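Local structure of superoxide dismutase (Chaetomium thermophilum, 4BR6) at residues 32-37 with 160-165. The protein probably protects the cell by converting superoxide to hydrogen peroxide and oxygen at a manganese centre. Numbering follows the deposited sequence.
With MN3 (manganese (III) ion), chain I.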
loop_
_atom_site.group_PDB
_atom_site.type_symbol
_atom_site.label_atom_id
_atom_site.label_comp_id
_atom_site.label_asym_id
_atom_site.label_seq_id
_atom_site.Cartn_x
_atom_site.Cartn_y
_atom_site.Cartn_z
ATOM N N GLN B 32 -9.600 -22.731 4.898
ATOM C CA GLN B 32 -9.011 -23.883 4.229
ATOM C C GLN B 32 -8.226 -23.429 2.999
ATOM O O GLN B 32 -7.150 -23.952 2.711
ATOM C CB GLN B 32 -10.101 -24.869 3.807
ATOM C CG GLN B 32 -9.601 -26.166 3.165
ATOM C CD GLN B 32 -8.878 -27.077 4.143
ATOM O OE1 GLN B 32 -9.492 -27.646 5.050
ATOM N NE2 GLN B 32 -7.568 -27.235 3.953
ATOM N N THR B 33 -8.784 -22.464 2.272
ATOM C CA THR B 33 -8.145 -21.909 1.081
ATOM C C THR B 33 -6.790 -21.288 1.425
ATOM O O THR B 33 -5.820 -21.435 0.678
ATOM C CB THR B 33 -9.062 -20.846 0.438
ATOM O OG1 THR B 33 -10.341 -21.431 0.188
ATOM C CG2 THR B 33 -8.487 -20.308 -0.865
ATOM N N TYR B 34 -6.731 -20.612 2.570
ATOM C CA TYR B 34 -5.495 -19.995 3.054
ATOM C C TYR B 34 -4.456 -21.038 3.458
ATOM O O TYR B 34 -3.268 -20.862 3.191
ATOM C CB TYR B 34 -5.783 -19.071 4.248
ATOM C CG TYR B 34 -6.571 -17.820 3.900
ATOM C CD1 TYR B 34 -6.259 -17.050 2.792
ATOM C CD2 TYR B 34 -7.639 -17.424 4.682
ATOM C CE1 TYR B 34 -6.997 -15.919 2.484
ATOM C CE2 TYR B 34 -8.363 -16.307 4.380
ATOM C CZ TYR B 34 -8.048 -15.559 3.294
ATOM O OH TYR B 34 -8.814 -14.450 3.045
ATOM N N VAL B 35 -4.895 -22.115 4.109
ATOM C CA VAL B 35 -3.998 -23.222 4.434
ATOM C C VAL B 35 -3.352 -23.794 3.166
ATOM O O VAL B 35 -2.129 -23.954 3.097
ATOM C CB VAL B 35 -4.741 -24.357 5.200
ATOM C CG1 VAL B 35 -3.879 -25.628 5.300
ATOM C CG2 VAL B 35 -5.138 -23.876 6.590
ATOM N N ASN B 36 -4.167 -24.102 2.164
ATOM C CA ASN B 36 -3.654 -24.733 0.955
ATOM C C ASN B 36 -2.682 -23.800 0.242
ATOM O O ASN B 36 -1.638 -24.233 -0.275
ATOM C CB ASN B 36 -4.802 -25.114 0.019
ATOM C CG ASN B 36 -5.760 -26.120 0.636
ATOM O OD1 ASN B 36 -5.391 -26.897 1.514
ATOM N ND2 ASN B 36 -6.994 -26.114 0.174
ATOM N N GLY B 37 -3.028 -22.513 0.242
ATOM C CA GLY B 37 -2.230 -21.497 -0.417
ATOM C C GLY B 37 -0.897 -21.350 0.278
ATOM O O GLY B 37 0.121 -21.149 -0.364
ATOM N N ASP B 160 -12.396 -9.921 12.738
ATOM C CA ASP B 160 -12.297 -9.928 11.285
ATOM C C ASP B 160 -13.311 -8.962 10.687
ATOM O O ASP B 160 -14.489 -9.023 11.033
ATOM C CB ASP B 160 -12.628 -11.332 10.830
ATOM C CG ASP B 160 -12.425 -11.546 9.365
ATOM O OD1 ASP B 160 -11.968 -10.648 8.627
ATOM O OD2 ASP B 160 -12.729 -12.664 8.968
ATOM N N ALA B 161 -12.862 -8.088 9.786
ATOM C CA ALA B 161 -13.738 -7.057 9.220
ATOM C C ALA B 161 -13.950 -7.213 7.728
ATOM O O ALA B 161 -14.558 -6.353 7.112
ATOM C CB ALA B 161 -13.211 -5.642 9.536
ATOM N N TRP B 162 -13.443 -8.300 7.146
ATOM C CA TRP B 162 -13.777 -8.646 5.771
ATOM C C TRP B 162 -15.285 -8.846 5.709
ATOM O O TRP B 162 -15.890 -9.273 6.680
ATOM C CB TRP B 162 -13.104 -9.950 5.330
ATOM C CG TRP B 162 -11.623 -9.875 5.078
ATOM C CD1 TRP B 162 -10.656 -9.468 5.948
ATOM C CD2 TRP B 162 -10.944 -10.253 3.874
ATOM N NE1 TRP B 162 -9.424 -9.548 5.354
ATOM C CE2 TRP B 162 -9.574 -10.034 4.085
ATOM C CE3 TRP B 162 -11.372 -10.744 2.640
ATOM C CZ2 TRP B 162 -8.617 -10.285 3.097
ATOM C CZ3 TRP B 162 -10.415 -10.993 1.662
ATOM C CH2 TRP B 162 -9.062 -10.770 1.899
ATOM N N GLU B 163 -15.892 -8.549 4.565
ATOM C CA GLU B 163 -17.334 -8.642 4.439
ATOM C C GLU B 163 -17.839 -10.078 4.576
ATOM O O GLU B 163 -18.969 -10.307 4.996
ATOM C CB GLU B 163 -17.771 -8.013 3.117
ATOM C CG GLU B 163 -17.580 -6.485 3.135
ATOM C CD GLU B 163 -17.807 -5.805 1.789
ATOM O OE1 GLU B 163 -17.481 -6.391 0.730
ATOM O OE2 GLU B 163 -18.317 -4.672 1.786
ATOM N N HIS B 164 -17.002 -11.062 4.263
ATOM C CA HIS B 164 -17.453 -12.451 4.386
ATOM C C HIS B 164 -17.627 -12.841 5.853
ATOM O O HIS B 164 -18.201 -13.879 6.155
ATOM C CB HIS B 164 -16.508 -13.433 3.686
ATOM C CG HIS B 164 -15.133 -13.471 4.265
ATOM N ND1 HIS B 164 -14.006 -13.214 3.515
ATOM C CD2 HIS B 164 -14.700 -13.748 5.516
ATOM C CE1 HIS B 164 -12.936 -13.332 4.279
ATOM N NE2 HIS B 164 -13.331 -13.655 5.496
ATOM N N ALA B 165 -17.137 -12.007 6.766
ATOM C CA ALA B 165 -17.286 -12.287 8.182
ATOM C C ALA B 165 -18.705 -11.959 8.686
ATOM O O ALA B 165 -19.061 -12.340 9.797
ATOM C CB ALA B 165 -16.237 -11.527 8.995
HETATM MN MN MN3 I . -11.950 -13.928 7.358
HETATM O O HOH W 1 -10.459 -12.727 5.718
#
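Tyr34 reaches from helix 20-50 to Trp162 with its phenol oxygen alone: OH stands over one face of the indole, near the rim of the six-membered ring, 3.9 Å from CH2. The same oxygen lies 4.4 Å from CE1 of His164, met obliquely. With CG anti to its carbonyl carbon (chi1 -68°), Tyr34 points its ring off the helix into the active site, where OH is hydrogen-bonded to NE2 of Gln146 and the ring meets that of His74. No hydrogen bond joins the two segments, and they bury just 72 Å² together.

The metal side is far tighter. His164 NE2 binds manganese at 2.3 Å and Asp160 OD2 at 2.2 Å; His26 and His74 complete the protein ligands. A water 2.5 Å from the metal sits over the indole face that Tyr34 OH also meets. CB of Trp162 packs over one face of the His164 imidazole, 3.5 Å above its plane. Asp160 OD1 accepts the backbone N of Trp162 (3.1 Å) from above the carboxylate plane, an Asx turn; with OD2 on the metal, this should limit rotation of the carboxylate. His164 ND1 is hydrogen-bonded to OE2 of Glu163 of the second subunit. The helical hairpin and the C-terminal domain thus close around the metal, with tyrosine and tryptophan beside the bound water, an arrangement characteristic of the iron/manganese superoxide dismutase active site.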